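Local coordinates for protein laminin subunit ALPHA-1 (Mus musculus, PDB 2JD4) that probably anchors basement membranes to cell surfaces through its last two laminin G-like domains, each carrying a bound magnesium ion here, at residues D246-E251 with F259-G264; A290-H295 with T316-N321. The protein carries 4 engineered substitutions. One frame throughout, in Å; residues are numbered along the deposited sequence.

Interaction 1 (D246-E251 with F259-G264); sequences DAIGLE and FHVNNG. With MG (magnesium ion), chain D.
Two first torsions bring Glu251 and His260 together. The glutamate places CG between its own backbone N and carbonyl carbon (chi1 42°) and then runs extended, while the imidazole swings beside its backbone N (chi1 -51°). There His260 NE2 gives its N-H to Glu251 OE2 at 3.0 Å, a His-carboxylate hydrogen bond. OE2 lies in the ring plane, but the donor reaches it from above the carboxylate plane, the two groups being turned 76° apart. Ser339 OG also bonds OE2, Ser340 N holds OE1, and Thr269 OG1 engages His260 ND1, so both carboxylate oxygens and both ring nitrogens have a polar partner, which limits the rotation of either group.

Beneath them strands 247-251 and 259-262 form one antiparallel hairpin ladder. Gly249 and His260 make a hydrogen-bonded pair, with Gly249 N to His260 O at 2.9 Å, and Ala247 pairs likewise with Asn262. The alternate residues project from the other face. There Ile248 and Val261 lie side by side, and Leu250 CD1 meets Phe259 CD1 at 3.8 Å. The Phe259 ring turns its edge to Gly249 O, which sits 3.5 Å from CD1. Leu288 and Ala290 of strand 286-293 pack against this apolar face.

Past the ladder, Asn262 OD1 accepts from Gly264 N at 2.7 Å, an Asx turn at the end of the strand, with Asn263 at its middle. Asp246 OD2 binds the magnesium ion at 2.2 Å, its OD1 takes a hydrogen from metal-bound water 1 at 2.6 Å, and Asn263 O accepts from waters 1 and 2. One carboxylate thus serves both coordination shells: OD2 ligates the ion directly while OD1, with a backbone carbonyl, orients its water, and the cation's charge is probably offset in part by this aspartate.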
loop_
_atom_site.group_PDB
_atom_site.type_symbol
_atom_site.label_atom_id
_atom_site.label_comp_id
_atom_site.label_asym_id
_atom_site.label_seq_id
_atom_site.Cartn_x
_atom_site.Cartn_y
_atom_site.Cartn_z
ATOM N N ASP A 246 -18.759 23.431 -4.055
ATOM C CA ASP A 246 -17.707 23.188 -3.066
ATOM C C ASP A 246 -16.748 22.056 -3.463
ATOM O O ASP A 246 -17.182 20.933 -3.729
ATOM C CB ASP A 246 -18.346 22.881 -1.708
ATOM C CG ASP A 246 -18.987 24.109 -1.076
ATOM O OD1 ASP A 246 -19.256 25.084 -1.809
ATOM O OD2 ASP A 246 -19.221 24.095 0.148
ATOM N N ALA A 247 -15.449 22.355 -3.487
ATOM C CA ALA A 247 -14.439 21.357 -3.853
ATOM C C ALA A 247 -12.998 21.843 -3.688
ATOM O O ALA A 247 -12.744 23.043 -3.570
ATOM C CB ALA A 247 -14.659 20.913 -5.296
ATOM N N ILE A 248 -12.060 20.894 -3.666
ATOM C CA ILE A 248 -10.632 21.204 -3.571
ATOM C C ILE A 248 -9.881 20.310 -4.558
ATOM O O ILE A 248 -10.338 19.210 -4.871
ATOM C CB ILE A 248 -10.058 20.962 -2.152
ATOM C CG1 ILE A 248 -10.043 19.467 -1.826
ATOM C CG2 ILE A 248 -10.889 21.716 -1.119
ATOM C CD1 ILE A 248 -9.268 19.141 -0.561
ATOM N N GLY A 249 -8.741 20.783 -5.052
ATOM C CA GLY A 249 -7.966 19.999 -6.002
ATOM C C GLY A 249 -6.477 20.294 -5.968
ATOM O O GLY A 249 -6.066 21.406 -5.639
ATOM N N LEU A 250 -5.673 19.284 -6.303
ATOM C CA LEU A 250 -4.217 19.397 -6.341
ATOM C C LEU A 250 -3.795 18.759 -7.667
ATOM O O LEU A 250 -4.145 17.610 -7.944
ATOM C CB LEU A 250 -3.606 18.627 -5.168
ATOM C CG LEU A 250 -2.229 19.037 -4.645
ATOM C CD1 LEU A 250 -2.302 20.442 -4.064
ATOM C CD2 LEU A 250 -1.776 18.051 -3.567
ATOM N N GLU A 251 -3.055 19.498 -8.487
ATOM C CA GLU A 251 -2.637 18.989 -9.789
ATOM C C GLU A 251 -1.347 19.615 -10.304
ATOM O O GLU A 251 -0.934 20.688 -9.856
ATOM C CB GLU A 251 -3.749 19.234 -10.820
ATOM C CG GLU A 251 -4.398 20.609 -10.690
ATOM C CD GLU A 251 -5.393 20.943 -11.804
ATOM O OE1 GLU A 251 -6.012 20.026 -12.386
ATOM O OE2 GLU A 251 -5.571 22.148 -12.081
ATOM N N PHE A 259 -3.019 24.358 -6.349
ATOM C CA PHE A 259 -3.877 23.958 -5.241
ATOM C C PHE A 259 -5.114 24.856 -5.321
ATOM O O PHE A 259 -5.043 26.039 -4.991
ATOM C CB PHE A 259 -3.126 24.164 -3.918
ATOM C CG PHE A 259 -3.938 23.866 -2.684
ATOM C CD1 PHE A 259 -4.881 22.845 -2.671
ATOM C CD2 PHE A 259 -3.706 24.572 -1.508
ATOM C CE1 PHE A 259 -5.577 22.530 -1.507
ATOM C CE2 PHE A 259 -4.395 24.267 -0.334
ATOM C CZ PHE A 259 -5.332 23.243 -0.332
ATOM N N HIS A 260 -6.229 24.295 -5.790
ATOM C CA HIS A 260 -7.481 25.042 -5.930
ATOM C C HIS A 260 -8.433 24.741 -4.789
ATOM O O HIS A 260 -8.499 23.616 -4.301
ATOM C CB HIS A 260 -8.204 24.671 -7.226
ATOM C CG HIS A 260 -7.354 24.749 -8.453
ATOM N ND1 HIS A 260 -6.887 25.941 -8.963
ATOM C CD2 HIS A 260 -6.901 23.779 -9.283
ATOM C CE1 HIS A 260 -6.183 25.702 -10.055
ATOM N NE2 HIS A 260 -6.176 24.397 -10.270
ATOM N N VAL A 261 -9.196 25.746 -4.385
ATOM C CA VAL A 261 -10.169 25.576 -3.322
ATOM C C VAL A 261 -11.389 26.439 -3.627
ATOM O O VAL A 261 -11.251 27.563 -4.108
ATOM C CB VAL A 261 -9.577 25.998 -1.959
ATOM C CG1 VAL A 261 -10.678 26.112 -0.917
ATOM C CG2 VAL A 261 -8.540 24.977 -1.509
ATOM N N ASN A 262 -12.579 25.903 -3.374
ATOM C CA ASN A 262 -13.809 26.660 -3.601
ATOM C C ASN A 262 -14.773 26.410 -2.452
ATOM O O ASN A 262 -15.281 25.299 -2.284
ATOM C CB ASN A 262 -14.476 26.259 -4.918
ATOM C CG ASN A 262 -15.576 27.224 -5.324
ATOM O OD1 ASN A 262 -16.409 27.603 -4.502
ATOM N ND2 ASN A 262 -15.586 27.626 -6.594
ATOM N N ASN A 263 -15.020 27.452 -1.666
ATOM C CA ASN A 263 -15.912 27.368 -0.517
ATOM C C ASN A 263 -17.327 27.839 -0.850
ATOM O O ASN A 263 -18.124 28.138 0.042
ATOM C CB ASN A 263 -15.339 28.196 0.634
ATOM C CG ASN A 263 -13.942 27.750 1.028
ATOM O OD1 ASN A 263 -13.716 26.577 1.321
ATOM N ND2 ASN A 263 -12.996 28.685 1.039
ATOM N N GLY A 264 -17.633 27.900 -2.144
ATOM C CA GLY A 264 -18.954 28.321 -2.573
ATOM C C GLY A 264 -19.038 29.757 -3.060
ATOM O O GLY A 264 -20.119 30.225 -3.417
HETATM MG MG MG D . -20.653 25.387 1.257
HETATM O O HOH W 1 -20.862 26.643 -0.574
HETATM O O HOH W 2 -19.381 26.925 2.111
HETATM O O HOH W 3 -22.002 24.022 0.708
#

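Interaction 2 (A290-H295 with T316-N321); sequences AHKSKH and TSADTN. With MG (magnesium ion), chain D.
Lys292 lays its CE against the methyl of Ala318, CE to CB 3.6 Å, and so overlaps the 316-321 loop with the last carbons of its chain. The side chain stays extended through chi3 and bends only at its last torsion (chi4 -62°), which turns the ammonium group to Thr316 O. NZ donates there at 2.7 Å; the angle at the carbonyl oxygen is 155°, with the donor somewhat tilted from the carbonyl plane. Arg219 O and Leu220 O accept from the same NZ, and Asn263 OD1 makes a weak further bond. This buried charge is thus satisfied by backbone carbonyls gathered from two loops.

A second touch lies nearer the surface, where Thr316 CG2 comes within 3.2 Å of Lys294 O, methyl against carbonyl, without a hydrogen bond.

Farther along, the loop turns toward the metal. Ser317 OG donates to Asp319 OD1 at 2.7 Å from above the carboxylate plane, and Asp319 OD2 binds the magnesium ion at 2.2 Å. Ser317 O accepts from metal-bound water 2 at 2.6 Å, giving the loop a second-shell grip on the site. An inverse gamma turn centred on Asp319, closed by Thr320 N to Ala318 O at 2.8 Å, sets the bend at which the carboxylate projects.

Lys292 sits near the end of strand 286-293, which runs between strands 222-230 and 296-301. Its side chain passes Val261 of strand 256-262 to meet the loop that leads into strand 322-326.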
loop_
_atom_site.group_PDB
_atom_site.type_symbol
_atom_site.label_atom_id
_atom_site.label_comp_id
_atom_site.label_asym_id
_atom_site.label_seq_id
_atom_site.Cartn_x
_atom_site.Cartn_y
_atom_site.Cartn_z
ATOM N N ALA A 290 -0.117 21.035 1.474
ATOM C CA ALA A 290 -1.197 21.931 1.077
ATOM C C ALA A 290 -2.122 22.058 2.278
ATOM O O ALA A 290 -2.805 21.102 2.647
ATOM C CB ALA A 290 -1.948 21.352 -0.117
ATOM N N HIS A 291 -2.136 23.237 2.892
ATOM C CA HIS A 291 -2.958 23.453 4.077
ATOM C C HIS A 291 -4.132 24.396 3.842
ATOM O O HIS A 291 -3.962 25.502 3.334
ATOM C CB HIS A 291 -2.090 23.999 5.216
ATOM C CG HIS A 291 -2.765 23.996 6.554
ATOM N ND1 HIS A 291 -2.220 24.609 7.662
ATOM C CD2 HIS A 291 -3.923 23.428 6.970
ATOM C CE1 HIS A 291 -3.013 24.418 8.703
ATOM N NE2 HIS A 291 -4.052 23.704 8.309
ATOM N N LYS A 292 -5.325 23.943 4.211
ATOM C CA LYS A 292 -6.524 24.758 4.077
ATOM C C LYS A 292 -7.022 25.105 5.475
ATOM O O LYS A 292 -7.271 24.213 6.289
ATOM C CB LYS A 292 -7.629 24.000 3.342
ATOM C CG LYS A 292 -8.938 24.783 3.236
ATOM C CD LYS A 292 -10.109 23.875 2.909
ATOM C CE LYS A 292 -11.376 24.674 2.624
ATOM N NZ LYS A 292 -11.826 25.477 3.794
ATOM N N SER A 293 -7.156 26.401 5.745
ATOM C CA SER A 293 -7.651 26.875 7.035
ATOM C C SER A 293 -8.746 27.908 6.768
ATOM O O SER A 293 -8.992 28.261 5.617
ATOM C CB SER A 293 -6.514 27.503 7.844
ATOM O OG SER A 293 -5.985 28.637 7.179
ATOM N N LYS A 294 -9.398 28.384 7.828
ATOM C CA LYS A 294 -10.477 29.370 7.720
ATOM C C LYS A 294 -10.432 30.217 6.449
ATOM O O LYS A 294 -11.075 29.888 5.453
ATOM C CB LYS A 294 -10.471 30.290 8.945
ATOM C CG LYS A 294 -10.702 29.572 10.266
ATOM C CD LYS A 294 -10.639 30.537 11.442
ATOM C CE LYS A 294 -10.847 29.815 12.769
ATOM N NZ LYS A 294 -10.742 30.734 13.943
ATOM N N HIS A 295 -9.679 31.311 6.480
ATOM C CA HIS A 295 -9.569 32.185 5.316
ATOM C C HIS A 295 -8.144 32.141 4.783
ATOM O O HIS A 295 -7.573 33.172 4.431
ATOM C CB HIS A 295 -9.937 33.629 5.693
ATOM C CG HIS A 295 -10.008 34.570 4.524
ATOM N ND1 HIS A 295 -10.195 35.929 4.673
ATOM C CD2 HIS A 295 -9.926 34.347 3.189
ATOM C CE1 HIS A 295 -10.224 36.501 3.482
ATOM N NE2 HIS A 295 -10.064 35.565 2.565
ATOM N N THR A 316 -16.048 29.976 4.233
ATOM C CA THR A 316 -14.798 29.307 4.584
ATOM C C THR A 316 -14.858 27.782 4.617
ATOM O O THR A 316 -13.822 27.124 4.708
ATOM C CB THR A 316 -14.287 29.790 5.958
ATOM O OG1 THR A 316 -15.312 29.598 6.943
ATOM C CG2 THR A 316 -13.909 31.261 5.899
ATOM N N SER A 317 -16.056 27.216 4.546
ATOM C CA SER A 317 -16.192 25.766 4.588
ATOM C C SER A 317 -16.344 25.124 3.214
ATOM O O SER A 317 -17.190 25.526 2.416
ATOM C CB SER A 317 -17.386 25.377 5.464
ATOM O OG SER A 317 -17.603 23.975 5.451
ATOM N N ALA A 318 -15.500 24.135 2.931
ATOM C CA ALA A 318 -15.578 23.409 1.668
ATOM C C ALA A 318 -16.471 22.234 2.014
ATOM O O ALA A 318 -16.009 21.193 2.490
ATOM C CB ALA A 318 -14.207 22.928 1.237
ATOM N N ASP A 319 -17.763 22.412 1.788
ATOM C CA ASP A 319 -18.725 21.383 2.127
ATOM C C ASP A 319 -18.800 20.228 1.153
ATOM O O ASP A 319 -19.753 20.102 0.387
ATOM C CB ASP A 319 -20.098 22.019 2.323
ATOM C CG ASP A 319 -20.084 23.065 3.417
ATOM O OD1 ASP A 319 -19.813 22.701 4.584
ATOM O OD2 ASP A 319 -20.317 24.249 3.110
ATOM N N THR A 320 -17.771 19.388 1.191
ATOM C CA THR A 320 -17.719 18.210 0.346
ATOM C C THR A 320 -18.272 17.077 1.193
ATOM O O THR A 320 -18.374 17.191 2.415
ATOM C CB THR A 320 -16.272 17.849 -0.053
ATOM O OG1 THR A 320 -15.560 17.371 1.097
ATOM C CG2 THR A 320 -15.554 19.065 -0.617
ATOM N N ASN A 321 -18.633 15.987 0.535
ATOM C CA ASN A 321 -19.158 14.807 1.205
ATOM C C ASN A 321 -19.057 13.774 0.106
ATOM O O ASN A 321 -20.034 13.107 -0.239
ATOM C CB ASN A 321 -20.622 15.019 1.608
ATOM C CG ASN A 321 -21.065 14.073 2.708
ATOM O OD1 ASN A 321 -22.216 14.102 3.144
ATOM N ND2 ASN A 321 -20.147 13.227 3.167
HETATM MG MG MG D . -20.653 25.387 1.257
HETATM O O HOH W 2 -19.381 26.925 2.111
HETATM O O HOH W 3 -22.002 24.022 0.708
HETATM O O HOH W 1 -20.862 26.643 -0.574
#

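Interaction 1 closes along the chain before interaction 2 opens, and their centres are about 8 Å apart within the second laminin G-like domain, LG5. They meet at one magnesium ion: the hairpin of strands 247-253 and 256-262 lies beside Asp246, and the loop before strand 322-326 supplies Asp319, with three waters common to both. A probable hydrogen bond from Asp319 N to Asp246 OD2, 2.8 Å, would tie the two ligand-bearing pieces directly. Asn263 of interaction 1 also reaches the lysine of interaction 2. The ion thus joins parts distant in sequence at the rim of the beta-sandwich, consistent with the metal-binding edge of laminin G-like domains.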